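Local coordinates for cytochrome c2 iso-2 (Rhodospirillum centenum, PDB 1JDL), which carries electrons through a covalently bound heme c, serving as electron donor to oxidized bacteriochlorophyll in photophosphorylation, at residues Ala10-Cys15 with Ala113-Phe118. Sequence-based numbering, arbitrary orientation.
With HEM (protoporphyrin IX containing Fe), chain B.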
loop_
_atom_site.group_PDB
_atom_site.type_symbol
_atom_site.label_atom_id
_atom_site.label_comp_id
_atom_site.label_asym_id
_atom_site.label_seq_id
_atom_site.Cartn_x
_atom_site.Cartn_y
_atom_site.Cartn_z
ATOM N N ALA A 10 -12.771 10.701 2.821
ATOM C CA ALA A 10 -13.022 10.744 4.256
ATOM C C ALA A 10 -12.274 9.602 4.938
ATOM O O ALA A 10 -11.712 9.768 6.021
ATOM C CB ALA A 10 -14.519 10.628 4.528
ATOM N N VAL A 11 -12.275 8.437 4.300
ATOM C CA VAL A 11 -11.580 7.281 4.845
ATOM C C VAL A 11 -10.082 7.575 4.876
ATOM O O VAL A 11 -9.372 7.152 5.787
ATOM C CB VAL A 11 -11.822 6.017 3.987
ATOM C CG1 VAL A 11 -10.991 4.859 4.517
ATOM C CG2 VAL A 11 -13.298 5.647 4.005
ATOM N N PHE A 12 -9.606 8.319 3.882
ATOM C CA PHE A 12 -8.187 8.642 3.806
ATOM C C PHE A 12 -7.694 9.426 5.018
ATOM O O PHE A 12 -6.488 9.539 5.243
ATOM C CB PHE A 12 -7.877 9.433 2.534
ATOM C CG PHE A 12 -6.413 9.502 2.217
ATOM C CD1 PHE A 12 -5.751 8.391 1.701
ATOM C CD2 PHE A 12 -5.680 10.654 2.479
ATOM C CE1 PHE A 12 -4.381 8.427 1.457
ATOM C CE2 PHE A 12 -4.311 10.699 2.239
ATOM C CZ PHE A 12 -3.662 9.582 1.728
ATOM N N LYS A 13 -8.617 9.988 5.791
ATOM C CA LYS A 13 -8.223 10.725 6.982
ATOM C C LYS A 13 -7.475 9.770 7.911
ATOM O O LYS A 13 -6.614 10.189 8.684
ATOM C CB LYS A 13 -9.453 11.294 7.695
ATOM C CG LYS A 13 -10.152 12.399 6.919
ATOM C CD LYS A 13 -11.349 12.939 7.688
ATOM C CE LYS A 13 -12.003 14.094 6.948
ATOM N NZ LYS A 13 -13.189 14.619 7.683
ATOM N N LYS A 14 -7.808 8.487 7.818
ATOM C CA LYS A 14 -7.172 7.456 8.634
ATOM C C LYS A 14 -5.773 7.111 8.128
ATOM O O LYS A 14 -5.041 6.367 8.782
ATOM C CB LYS A 14 -8.020 6.183 8.646
ATOM C CG LYS A 14 -9.388 6.352 9.293
ATOM C CD LYS A 14 -10.154 5.043 9.282
ATOM C CE LYS A 14 -11.499 5.189 9.975
ATOM N NZ LYS A 14 -12.206 3.883 10.050
ATOM N N CYS A 15 -5.413 7.639 6.960
ATOM C CA CYS A 15 -4.097 7.382 6.379
ATOM C C CYS A 15 -3.203 8.605 6.466
ATOM O O CYS A 15 -1.979 8.482 6.436
ATOM C CB CYS A 15 -4.199 7.032 4.889
ATOM S SG CYS A 15 -5.541 5.970 4.388
ATOM N N ALA A 113 -10.774 3.762 -4.322
ATOM C CA ALA A 113 -11.405 4.552 -5.378
ATOM C C ALA A 113 -10.834 5.968 -5.328
ATOM O O ALA A 113 -10.647 6.619 -6.359
ATOM C CB ALA A 113 -12.922 4.582 -5.182
ATOM N N TYR A 114 -10.549 6.441 -4.119
ATOM C CA TYR A 114 -9.980 7.770 -3.924
ATOM C C TYR A 114 -8.542 7.812 -4.454
ATOM O O TYR A 114 -8.150 8.748 -5.158
ATOM C CB TYR A 114 -10.005 8.128 -2.433
ATOM C CG TYR A 114 -9.340 9.442 -2.095
ATOM C CD1 TYR A 114 -9.868 10.655 -2.543
ATOM C CD2 TYR A 114 -8.179 9.474 -1.329
ATOM C CE1 TYR A 114 -9.254 11.863 -2.237
ATOM C CE2 TYR A 114 -7.556 10.678 -1.017
ATOM C CZ TYR A 114 -8.098 11.868 -1.473
ATOM O OH TYR A 114 -7.482 13.059 -1.161
ATOM N N LEU A 115 -7.765 6.784 -4.127
ATOM C CA LEU A 115 -6.376 6.711 -4.563
ATOM C C LEU A 115 -6.251 6.627 -6.078
ATOM O O LEU A 115 -5.270 7.099 -6.645
ATOM C CB LEU A 115 -5.682 5.499 -3.934
ATOM C CG LEU A 115 -5.434 5.584 -2.428
ATOM C CD1 LEU A 115 -4.888 4.257 -1.915
ATOM C CD2 LEU A 115 -4.464 6.718 -2.138
ATOM N N LYS A 116 -7.239 6.020 -6.727
ATOM C CA LYS A 116 -7.217 5.874 -8.181
ATOM C C LYS A 116 -7.282 7.220 -8.888
ATOM O O LYS A 116 -6.881 7.338 -10.047
ATOM C CB LYS A 116 -8.382 4.999 -8.650
ATOM C CG LYS A 116 -8.272 3.539 -8.249
ATOM C CD LYS A 116 -9.412 2.709 -8.833
ATOM C CE LYS A 116 -9.225 2.447 -10.324
ATOM N NZ LYS A 116 -9.196 3.693 -11.139
ATOM N N GLN A 117 -7.788 8.232 -8.189
ATOM C CA GLN A 117 -7.902 9.575 -8.753
ATOM C C GLN A 117 -6.551 10.255 -8.919
ATOM O O GLN A 117 -6.432 11.247 -9.642
ATOM C CB GLN A 117 -8.779 10.451 -7.859
ATOM C CG GLN A 117 -10.226 10.015 -7.764
ATOM C CD GLN A 117 -11.047 10.968 -6.923
ATOM O OE1 GLN A 117 -10.757 11.178 -5.743
ATOM N NE2 GLN A 117 -12.075 11.556 -7.524
ATOM N N PHE A 118 -5.535 9.721 -8.245
ATOM C CA PHE A 118 -4.198 10.299 -8.288
ATOM C C PHE A 118 -3.184 9.481 -9.082
ATOM O O PHE A 118 -1.975 9.672 -8.937
ATOM C CB PHE A 118 -3.689 10.501 -6.859
ATOM C CG PHE A 118 -4.500 11.480 -6.063
ATOM C CD1 PHE A 118 -4.186 12.836 -6.075
ATOM C CD2 PHE A 118 -5.582 11.048 -5.300
ATOM C CE1 PHE A 118 -4.936 13.750 -5.335
ATOM C CE2 PHE A 118 -6.338 11.951 -4.558
ATOM C CZ PHE A 118 -6.015 13.305 -4.574
HETATM C CHA HEM B . 3.179 1.553 3.155
HETATM C CHB HEM B . -1.450 2.363 2.068
HETATM C CHC HEM B . -2.182 4.042 6.540
HETATM C CHD HEM B . 2.521 3.736 7.409
HETATM C C1A HEM B . 1.956 1.573 2.481
HETATM C C2A HEM B . 1.738 1.007 1.170
HETATM C C3A HEM B . 0.429 1.237 0.880
HETATM C C4A HEM B . -0.137 1.949 2.001
HETATM C CMA HEM B . -0.330 0.787 -0.359
HETATM C CAA HEM B . 2.827 0.430 0.257
HETATM C CBA HEM B . 3.388 1.590 -0.565
HETATM C CGA HEM B . 4.583 1.216 -1.447
HETATM O O1A HEM B . 4.940 0.024 -1.533
HETATM O O2A HEM B . 5.162 2.130 -2.069
HETATM C C1B HEM B . -2.038 2.920 3.195
HETATM C C2B HEM B . -3.427 3.294 3.295
HETATM C C3B HEM B . -3.647 3.541 4.621
HETATM C C4B HEM B . -2.382 3.578 5.249
HETATM C CMB HEM B . -4.392 3.401 2.122
HETATM C CAB HEM B . -4.832 3.473 5.382
HETATM C CBB HEM B . -6.223 3.063 4.930
HETATM C C1C HEM B . -0.978 4.060 7.183
HETATM C C2C HEM B . -0.766 4.538 8.533
HETATM C C3C HEM B . 0.524 4.286 8.812
HETATM C C4C HEM B . 1.154 3.898 7.566
HETATM C CMC HEM B . -1.804 5.211 9.434
HETATM C CAC HEM B . 1.175 4.198 10.062
HETATM C CBC HEM B . 0.677 4.555 11.458
HETATM C C1D HEM B . 3.129 3.189 6.302
HETATM C C2D HEM B . 4.536 2.874 6.230
HETATM C C3D HEM B . 4.724 2.185 5.065
HETATM C C4D HEM B . 3.408 2.109 4.422
HETATM C CMD HEM B . 5.605 3.180 7.283
HETATM C CAD HEM B . 6.026 1.526 4.599
HETATM C CBD HEM B . 5.997 0.081 5.111
HETATM C CGD HEM B . 7.280 -0.685 4.859
HETATM O O1D HEM B . 7.349 -1.858 5.285
HETATM O O2D HEM B . 8.215 -0.133 4.239
HETATM N NA HEM B . 0.799 2.132 2.995
HETATM N NB HEM B . -1.387 3.106 4.397
HETATM N NC HEM B . 0.206 3.646 6.599
HETATM N ND HEM B . 2.435 2.731 5.194
HETATM FE FE HEM B . 0.498 2.871 4.816
#
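Phe12 meets Tyr114 and Leu115 in a small apolar contact between segments 10-15 and 113-118, where the N- and C-terminal helices come together, the pairing characteristic of the cytochrome c fold. It lies beside the heme attachment site and buries 129 Å² in all. No hydrogen bond crosses it. Phe12 and Tyr114 are also the residues of nearest backbone approach, their CA atoms 8.0 Å apart.

The CB of Phe12 points toward 113-118; with CG anti to the backbone N (chi1 -166°), the ring lies between Tyr114 and Cys15. Tyr114 CE2 comes over one face of this ring and lies 3.6 Å from Phe12 CG. The CD2 and CE2 atoms of the tyrosine also touch the root of the side chain, with Phe12 CB 3.9 Å from Tyr114 CD2. The two rings meet obliquely, their planes at 49° and their centroids 5.4 Å apart. Further out along the phenyl ring, Leu115 adds a methyl group, CD2, 4.0 Å from Phe12 CE1. Its other methyl, CD1, is 4.2 Å from heme methyl CMB.

Each aromatic ring also has a neighbour from its own segment. Cys15 CB sits over the face of Phe12 opposite Tyr114 CE2, offset toward the rim. Phe118 CE2 lies 3.5 Å above the plane of the Tyr114 ring, likewise near the rim. Cys15 carries one covalent link to heme c. Phe12 thus packs between the heme-binding turn and the last helix, and its side chain is about 4 Å from that of His19, an axial ligand of the iron.

Val21 touches both Phe12 and Tyr114 from a loop. Val111, one turn earlier on helix 105-115, packs on Phe12 and Cys15, while Glu9 of helix 5-11 touches Tyr114, extending the contact between the two terminal helices.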